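Local coordinates for protein diguanylate cyclase/phosphodiesterase (Caldicellulosiruptor saccharolyticus, PDB 3MTK) that probably takes part in the turnover of cyclic di-GMP, this chain being the GGDEF domain of a longer protein that also holds PAS and EAL domains, at residues A[76-80]-A[90-94]; A[42-46]-A[152-156]; A[125-129]-A[142-146]. All coordinates share one frame; numbering follows the deposited sequence.

Interaction 1 of 3, residues A[76-80]-A[90-94]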
loop_
_atom_site.group_PDB
_atom_site.type_symbol
_atom_site.label_atom_id
_atom_site.label_comp_id
_atom_site.label_asym_id
_atom_site.label_seq_id
_atom_site.Cartn_x
_atom_site.Cartn_y
_atom_site.Cartn_z
ATOM N N GLU A 76 7.345 -9.438 8.541
ATOM C CA GLU A 76 6.901 -9.117 9.894
ATOM C C GLU A 76 7.596 -7.861 10.411
ATOM O O GLU A 76 7.018 -7.107 11.199
ATOM C CB GLU A 76 7.168 -10.294 10.833
ATOM C CG GLU A 76 6.519 -11.594 10.378
ATOM C CD GLU A 76 6.726 -12.726 11.365
ATOM O OE1 GLU A 76 7.887 -12.945 11.776
ATOM O OE2 GLU A 76 5.733 -13.397 11.721
ATOM N N GLY A 77 8.831 -7.639 9.957
ATOM C CA GLY A 77 9.581 -6.464 10.368
ATOM C C GLY A 77 9.063 -5.194 9.706
ATOM O O GLY A 77 9.498 -4.088 10.027
ATOM N N ASN A 78 8.131 -5.362 8.770
ATOM C CA ASN A 78 7.525 -4.246 8.052
ATOM C C ASN A 78 6.039 -4.198 8.375
ATOM O O ASN A 78 5.441 -5.217 8.728
ATOM C CB ASN A 78 7.732 -4.412 6.545
ATOM C CG ASN A 78 9.189 -4.301 6.146
ATOM O OD1 ASN A 78 9.584 -4.749 5.070
ATOM N ND2 ASN A 78 9.994 -3.693 7.009
ATOM N N LYS A 79 5.450 -3.015 8.252
ATOM C CA LYS A 79 4.036 -2.825 8.554
ATOM C C LYS A 79 3.199 -2.582 7.310
ATOM O O LYS A 79 3.645 -1.931 6.360
ATOM C CB LYS A 79 3.863 -1.645 9.514
ATOM C CG LYS A 79 4.431 -1.877 10.900
ATOM C CD LYS A 79 3.653 -2.961 11.635
ATOM C CE LYS A 79 2.196 -2.552 11.861
ATOM N NZ LYS A 79 1.463 -3.474 12.787
ATOM N N ALA A 80 1.978 -3.106 7.331
ATOM C CA ALA A 80 1.050 -2.958 6.220
ATOM C C ALA A 80 -0.242 -2.346 6.748
ATOM O O ALA A 80 -0.737 -2.751 7.799
ATOM C CB ALA A 80 0.776 -4.314 5.592
ATOM N N ILE A 90 2.624 0.806 3.203
ATOM C CA ILE A 90 3.632 -0.028 3.834
ATOM C C ILE A 90 4.758 0.819 4.406
ATOM O O ILE A 90 5.143 1.838 3.829
ATOM C CB ILE A 90 4.289 -1.013 2.841
ATOM C CG1 ILE A 90 3.231 -1.861 2.130
ATOM C CG2 ILE A 90 5.278 -1.904 3.593
ATOM C CD1 ILE A 90 2.517 -2.842 3.027
ATOM N N ILE A 91 5.263 0.403 5.560
ATOM C CA ILE A 91 6.398 1.064 6.181
ATOM C C ILE A 91 7.444 -0.021 6.043
ATOM O O ILE A 91 7.232 -1.134 6.523
ATOM C CB ILE A 91 6.218 1.298 7.683
ATOM C CG1 ILE A 91 4.974 2.148 7.956
ATOM C CG2 ILE A 91 7.473 1.948 8.237
ATOM C CD1 ILE A 91 5.042 3.534 7.412
ATOM N N CYS A 92 8.558 0.270 5.388
ATOM C CA CYS A 92 9.581 -0.755 5.244
ATOM C C CYS A 92 10.997 -0.218 5.209
ATOM O O CYS A 92 11.269 0.837 4.637
ATOM C CB CYS A 92 9.342 -1.572 3.976
ATOM S SG CYS A 92 9.818 -0.706 2.483
ATOM N N LYS A 93 11.897 -0.965 5.836
ATOM C CA LYS A 93 13.310 -0.620 5.857
ATOM C C LYS A 93 13.907 -1.500 4.768
ATOM O O LYS A 93 13.705 -2.712 4.774
ATOM C CB LYS A 93 13.918 -0.958 7.223
ATOM C CG LYS A 93 13.634 -2.383 7.685
ATOM C CD LYS A 93 14.238 -2.674 9.048
ATOM C CE LYS A 93 14.066 -4.138 9.418
ATOM N NZ LYS A 93 14.627 -4.441 10.762
ATOM N N SER A 94 14.618 -0.899 3.820
ATOM C CA SER A 94 15.199 -1.684 2.739
ATOM C C SER A 94 16.372 -1.015 2.040
ATOM O O SER A 94 16.290 0.142 1.620
ATOM C CB SER A 94 14.122 -2.020 1.707
ATOM O OG SER A 94 13.045 -2.704 2.319
#
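Asn78 and Lys79 lie against Ile91 and Cys92 where the open end of a beta hairpin, strands 79-84 and 87-93, meets the loop before it. In GGDEF domains the turn of this hairpin carries the signature motif, which is degenerate in this chain (Gly-Phe-Asp-Arg-Phe). The pairing is antiparallel: Lys79 and Ile91 form a hydrogen-bonded pair, and Ala80 with Ile90 the adjacent non-hydrogen-bonded one. Two bonds define the first pair. Lys79 N reaches Ile91 O at 3.1 Å, in the carbonyl plane, and Ile91 N returns to Lys79 O at 3.0 Å with an N-H...O angle of 160°, the donor being tilted somewhat from the plane. Lys79 and Ile91 project on the same face, their CB atoms 4.2 Å apart. Beyond CB they part: the lysine chain, bent at chi2 and chi3, rests on Trp24, while Ile91 packs against helix 18-30, on Leu21 and Leu25. Asn78, just ahead of the regular strand, gives up the most surface. Its CG stands anti to the carbonyl carbon (chi1 -66°), which lays the carboxamide over Cys92. Asn78 OD1 comes within 3.4 Å of Cys92 CB, and Asn78 ND2 reaches the next peptide, 3.5 Å from Lys93 N. The flat amide thus extends the hairpin contact by packing where backbone pairing has stopped. Phe100 of helix 97-108 touches both Asn78 and Cys92. Lys79 O also receives a CA-H contact from Ile90 CA at 3.2 Å, beside the bond from Ile91 N. On the face of Ala80, Ile90 brings its CD1 against the Ala80 methyl, and packing is tightest there: Ala80 CB and Ile90 CD1 are 3.4 Å apart, closer than carbons usually pack.

Interaction 2 of 3, residues A[42-46]-A[152-156]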
loop_
_atom_site.group_PDB
_atom_site.type_symbol
_atom_site.label_atom_id
_atom_site.label_comp_id
_atom_site.label_asym_id
_atom_site.label_seq_id
_atom_site.Cartn_x
_atom_site.Cartn_y
_atom_site.Cartn_z
ATOM N N LEU A 42 0.185 1.796 -2.247
ATOM C CA LEU A 42 -0.220 0.919 -3.340
ATOM C C LEU A 42 -1.694 1.138 -3.626
ATOM O O LEU A 42 -2.540 1.085 -2.718
ATOM C CB LEU A 42 -0.027 -0.565 -3.009
ATOM C CG LEU A 42 1.332 -1.206 -2.790
ATOM C CD1 LEU A 42 1.824 -0.938 -1.357
ATOM C CD2 LEU A 42 1.186 -2.700 -3.003
ATOM N N GLU A 43 -2.012 1.359 -4.892
ATOM C CA GLU A 43 -3.399 1.567 -5.268
ATOM C C GLU A 43 -3.894 0.441 -6.174
ATOM O O GLU A 43 -3.245 0.083 -7.157
ATOM C CB GLU A 43 -3.557 2.918 -5.974
ATOM C CG GLU A 43 -5.002 3.246 -6.325
ATOM C CD GLU A 43 -5.172 4.629 -6.918
ATOM O OE1 GLU A 43 -4.372 5.521 -6.577
ATOM O OE2 GLU A 43 -6.115 4.828 -7.712
ATOM N N VAL A 44 -5.041 -0.126 -5.831
ATOM C CA VAL A 44 -5.637 -1.191 -6.638
ATOM C C VAL A 44 -6.411 -0.484 -7.744
ATOM O O VAL A 44 -7.362 0.249 -7.470
ATOM C CB VAL A 44 -6.611 -2.041 -5.809
ATOM C CG1 VAL A 44 -7.012 -3.260 -6.595
ATOM C CG2 VAL A 44 -5.965 -2.444 -4.493
ATOM N N ARG A 45 -6.016 -0.689 -8.994
ATOM C CA ARG A 45 -6.697 0.001 -10.096
ATOM C C ARG A 45 -8.072 -0.542 -10.488
ATOM O O ARG A 45 -8.367 -1.726 -10.331
ATOM C CB ARG A 45 -5.802 0.023 -11.339
ATOM C CG ARG A 45 -4.423 0.646 -11.126
ATOM C CD ARG A 45 -4.523 2.035 -10.530
ATOM N NE ARG A 45 -5.392 2.911 -11.311
ATOM C CZ ARG A 45 -5.043 3.500 -12.450
ATOM N NH1 ARG A 45 -3.834 3.321 -12.959
ATOM N NH2 ARG A 45 -5.911 4.273 -13.090
ATOM N N ASP A 46 -8.910 0.358 -10.988
ATOM C CA ASP A 46 -10.250 0.041 -11.464
ATOM C C ASP A 46 -11.087 -0.883 -10.597
ATOM O O ASP A 46 -11.805 -1.743 -11.098
ATOM C CB ASP A 46 -10.136 -0.508 -12.876
ATOM C CG ASP A 46 -9.289 0.388 -13.762
ATOM O OD1 ASP A 46 -9.636 1.585 -13.902
ATOM O OD2 ASP A 46 -8.266 -0.098 -14.300
ATOM N N LYS A 152 0.552 6.843 -11.964
ATOM C CA LYS A 152 -0.621 6.528 -12.761
ATOM C C LYS A 152 -0.599 7.243 -14.112
ATOM O O LYS A 152 -1.138 6.737 -15.094
ATOM C CB LYS A 152 -1.889 6.851 -11.979
ATOM C CG LYS A 152 -2.038 6.008 -10.719
ATOM C CD LYS A 152 -3.434 6.120 -10.097
ATOM C CE LYS A 152 -3.731 7.533 -9.628
ATOM N NZ LYS A 152 -5.069 7.630 -8.991
ATOM N N GLU A 153 0.037 8.410 -14.170
ATOM C CA GLU A 153 0.138 9.148 -15.425
ATOM C C GLU A 153 1.038 8.319 -16.329
ATOM O O GLU A 153 0.845 8.249 -17.542
ATOM C CB GLU A 153 0.810 10.508 -15.226
ATOM C CG GLU A 153 0.341 11.319 -14.053
ATOM C CD GLU A 153 1.003 12.688 -14.014
ATOM O OE1 GLU A 153 2.233 12.761 -14.229
ATOM O OE2 GLU A 153 0.298 13.689 -13.765
ATOM N N GLU A 154 2.045 7.713 -15.714
ATOM C CA GLU A 154 3.011 6.889 -16.419
ATOM C C GLU A 154 2.324 5.646 -16.982
ATOM O O GLU A 154 2.741 5.100 -18.001
ATOM C CB GLU A 154 4.124 6.481 -15.457
ATOM C CG GLU A 154 5.474 6.318 -16.109
ATOM C CD GLU A 154 6.058 7.647 -16.532
ATOM O OE1 GLU A 154 6.321 8.487 -15.642
ATOM O OE2 GLU A 154 6.251 7.856 -17.748
ATOM N N GLY A 155 1.273 5.195 -16.312
ATOM C CA GLY A 155 0.554 4.022 -16.780
ATOM C C GLY A 155 0.291 3.004 -15.689
ATOM O O GLY A 155 0.738 3.164 -14.553
ATOM N N LEU A 156 -0.451 1.955 -16.033
ATOM C CA LEU A 156 -0.769 0.899 -15.084
ATOM C C LEU A 156 0.482 0.133 -14.677
ATOM O O LEU A 156 1.409 -0.019 -15.464
ATOM C CB LEU A 156 -1.766 -0.089 -15.692
ATOM C CG LEU A 156 -3.197 0.357 -15.993
ATOM C CD1 LEU A 156 -3.931 -0.792 -16.674
ATOM C CD2 LEU A 156 -3.918 0.748 -14.708
#
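The guanidinium of Arg45 is layered between Lys152 and Leu156, at the place where the end of strand 37-44 meets the C-terminal end of helix 137-154 in the alpha/beta GGDEF fold. Over one face lies the lysine chain, its CD 3.8 Å above the plane and over the centre of the group. The opposite face is taken by Leu156, whose CD2 sits nearest Arg45 NH1, at 3.1 Å, and also reaches Arg45 CG, at 3.6 Å. Arg45 achieves this by folding: bends at chi2 and chi3 (both -54°) curl its chain so that one leucine methyl touches both the aliphatic start and the planar end. The helix has closed by then, Gly155 leaving helical geometry with positive phi, and the chain turns back to bring Leu156 into place. Lys152 has a second task. Its single bend, at chi3 (-63°), carries the amine past the arginine to Glu43, whose chain is extended and crosses it at about a right angle. Lys152 NZ meets Glu43 OE2 at 3.3 Å in a salt bridge, and its bond to OE1 of the same carboxylate is weak. Arg87 adds a long, weak ion pair at OE1. Glu43 probably occupies the position of the metal-binding aspartate of active diguanylate cyclases; here its carboxylate is met by the lysine amine. Arg45 NE and Lys152 NZ lie 5.3 Å apart, not in contact. The amine approaches Glu43 OE2 from the syn side, only 17° out of the carboxylate plane.

Interaction 3 of 3, residues A[125-129]-A[142-146]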
loop_
_atom_site.group_PDB
_atom_site.type_symbol
_atom_site.label_atom_id
_atom_site.label_comp_id
_atom_site.label_asym_id
_atom_site.label_seq_id
_atom_site.Cartn_x
_atom_site.Cartn_y
_atom_site.Cartn_z
ATOM N N ILE A 125 2.177 2.154 -7.674
ATOM C CA ILE A 125 2.862 2.356 -6.416
ATOM C C ILE A 125 3.611 3.671 -6.308
ATOM O O ILE A 125 4.360 4.048 -7.209
ATOM C CB ILE A 125 3.838 1.190 -6.156
ATOM C CG1 ILE A 125 3.042 -0.050 -5.749
ATOM C CG2 ILE A 125 4.843 1.561 -5.090
ATOM C CD1 ILE A 125 3.901 -1.301 -5.541
ATOM N N GLY A 126 3.387 4.360 -5.196
ATOM C CA GLY A 126 4.062 5.613 -4.935
ATOM C C GLY A 126 4.839 5.393 -3.652
ATOM O O GLY A 126 4.279 4.902 -2.665
ATOM N N ALA A 127 6.123 5.729 -3.650
ATOM C CA ALA A 127 6.935 5.526 -2.449
ATOM C C ALA A 127 7.751 6.758 -2.069
ATOM O O ALA A 127 8.059 7.597 -2.917
ATOM C CB ALA A 127 7.859 4.326 -2.650
ATOM N N ALA A 128 8.103 6.866 -0.792
ATOM C CA ALA A 128 8.881 8.012 -0.337
ATOM C C ALA A 128 9.818 7.699 0.837
ATOM O O ALA A 128 9.430 7.043 1.805
ATOM C CB ALA A 128 7.944 9.151 0.031
ATOM N N GLN A 129 11.056 8.171 0.724
ATOM C CA GLN A 129 12.078 7.994 1.752
ATOM C C GLN A 129 11.612 8.665 3.042
ATOM O O GLN A 129 11.434 9.886 3.075
ATOM C CB GLN A 129 13.378 8.658 1.292
ATOM C CG GLN A 129 14.570 8.497 2.230
ATOM C CD GLN A 129 15.459 7.341 1.831
ATOM O OE1 GLN A 129 15.887 7.242 0.677
ATOM N NE2 GLN A 129 15.748 6.458 2.780
ATOM N N ARG A 142 1.639 13.021 1.997
ATOM C CA ARG A 142 1.357 13.862 0.847
ATOM C C ARG A 142 2.376 13.513 -0.225
ATOM O O ARG A 142 2.029 13.308 -1.383
ATOM C CB ARG A 142 1.479 15.333 1.223
ATOM C CG ARG A 142 0.360 15.823 2.103
ATOM C CD ARG A 142 0.560 17.273 2.495
ATOM N NE ARG A 142 -0.685 17.848 2.999
ATOM C CZ ARG A 142 -0.787 19.048 3.557
ATOM N NH1 ARG A 142 0.286 19.810 3.690
ATOM N NH2 ARG A 142 -1.965 19.489 3.971
ATOM N N ARG A 143 3.639 13.414 0.169
ATOM C CA ARG A 143 4.680 13.092 -0.790
ATOM C C ARG A 143 4.455 11.762 -1.501
ATOM O O ARG A 143 4.740 11.634 -2.691
ATOM C CB ARG A 143 6.035 13.069 -0.116
ATOM C CG ARG A 143 7.165 12.969 -1.112
ATOM C CD ARG A 143 8.468 13.127 -0.398
ATOM N NE ARG A 143 8.455 14.327 0.423
ATOM C CZ ARG A 143 9.310 14.548 1.409
ATOM N NH1 ARG A 143 10.240 13.641 1.688
ATOM N NH2 ARG A 143 9.240 15.670 2.112
ATOM N N CYS A 144 3.961 10.771 -0.768
ATOM C CA CYS A 144 3.700 9.466 -1.351
ATOM C C CYS A 144 2.568 9.591 -2.332
ATOM O O CYS A 144 2.587 9.007 -3.414
ATOM C CB CYS A 144 3.308 8.465 -0.279
ATOM S SG CYS A 144 4.593 7.290 0.043
ATOM N N ASP A 145 1.573 10.365 -1.933
ATOM C CA ASP A 145 0.408 10.583 -2.751
ATOM C C ASP A 145 0.816 11.133 -4.113
ATOM O O ASP A 145 0.308 10.680 -5.139
ATOM C CB ASP A 145 -0.541 11.550 -2.046
ATOM C CG ASP A 145 -1.879 11.650 -2.734
ATOM O OD1 ASP A 145 -2.593 10.627 -2.776
ATOM O OD2 ASP A 145 -2.217 12.744 -3.237
ATOM N N LEU A 146 1.741 12.091 -4.118
ATOM C CA LEU A 146 2.198 12.707 -5.371
ATOM C C LEU A 146 2.854 11.668 -6.276
ATOM O O LEU A 146 2.605 11.624 -7.478
ATOM C CB LEU A 146 3.194 13.836 -5.088
ATOM C CG LEU A 146 3.002 15.199 -5.768
ATOM C CD1 LEU A 146 4.208 16.089 -5.429
ATOM C CD2 LEU A 146 2.869 15.051 -7.282
#
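Cys144 turns its sulfur onto the backbone of strand 123-129, where Gly126 and Ala128 face the helix. Cys144 SG lies 3.6 Å from both Gly126 O and Ala128 N, and 3.8 Å from Ala128 CB, so a single atom spans the peptides on each side of Ala127. Ala127 itself points away, to Ile97 and Ile101 of helix 97-108. With Gly126 lacking a side chain and Ala128 offering only a methyl, the helix settles close: Ala127 CA and Cys144 CA are 5.2 Å apart, and the two short axes approach to 6.4 Å at 140° between their directions. Arg143, one residue earlier, continues the contact alongside the methyl. Its CG is anti to the backbone N (chi1 -170°), and Arg143 CD comes within 4.0 Å of Ala128 CB before the chain bends at chi3. The guanidinium stands obliquely near the strand's end, with Arg143 NH1 a long 4.2 Å from Gln129 O. The joint is one of packing, sulfur against backbone and methyl, with no hydrogen bond between the segments. Phe162 touches Arg143 from strand 159-163, which runs parallel beside strand 123-129; strand, covering helix and returning strand make a beta-alpha-beta crossover of the GGDEF domain.

In the fold
All three contacts meet one mixed sheet, in which strands 79-84, 87-93, 37-44 and 123-129 follow in that order. Interaction 1 joins the first two; interactions 2 and 3 attach helix 137-154 to the third and fourth, near its end and further back respectively. Along the chain, interactions 1 and 3 come in series, both nested inside the long loop that interaction 2 closes. The centres of interactions 1 and 2 lie about 21 Å apart. Those of interactions 2 and 3 are about 13 Å apart. Leu42 joins the strands on the face covered by helix 97-108, its CD1 3.9 Å from Ile90 CG1 and its CG 3.6 Å from Ile125 CG1; helix 137-154 lies on the other face.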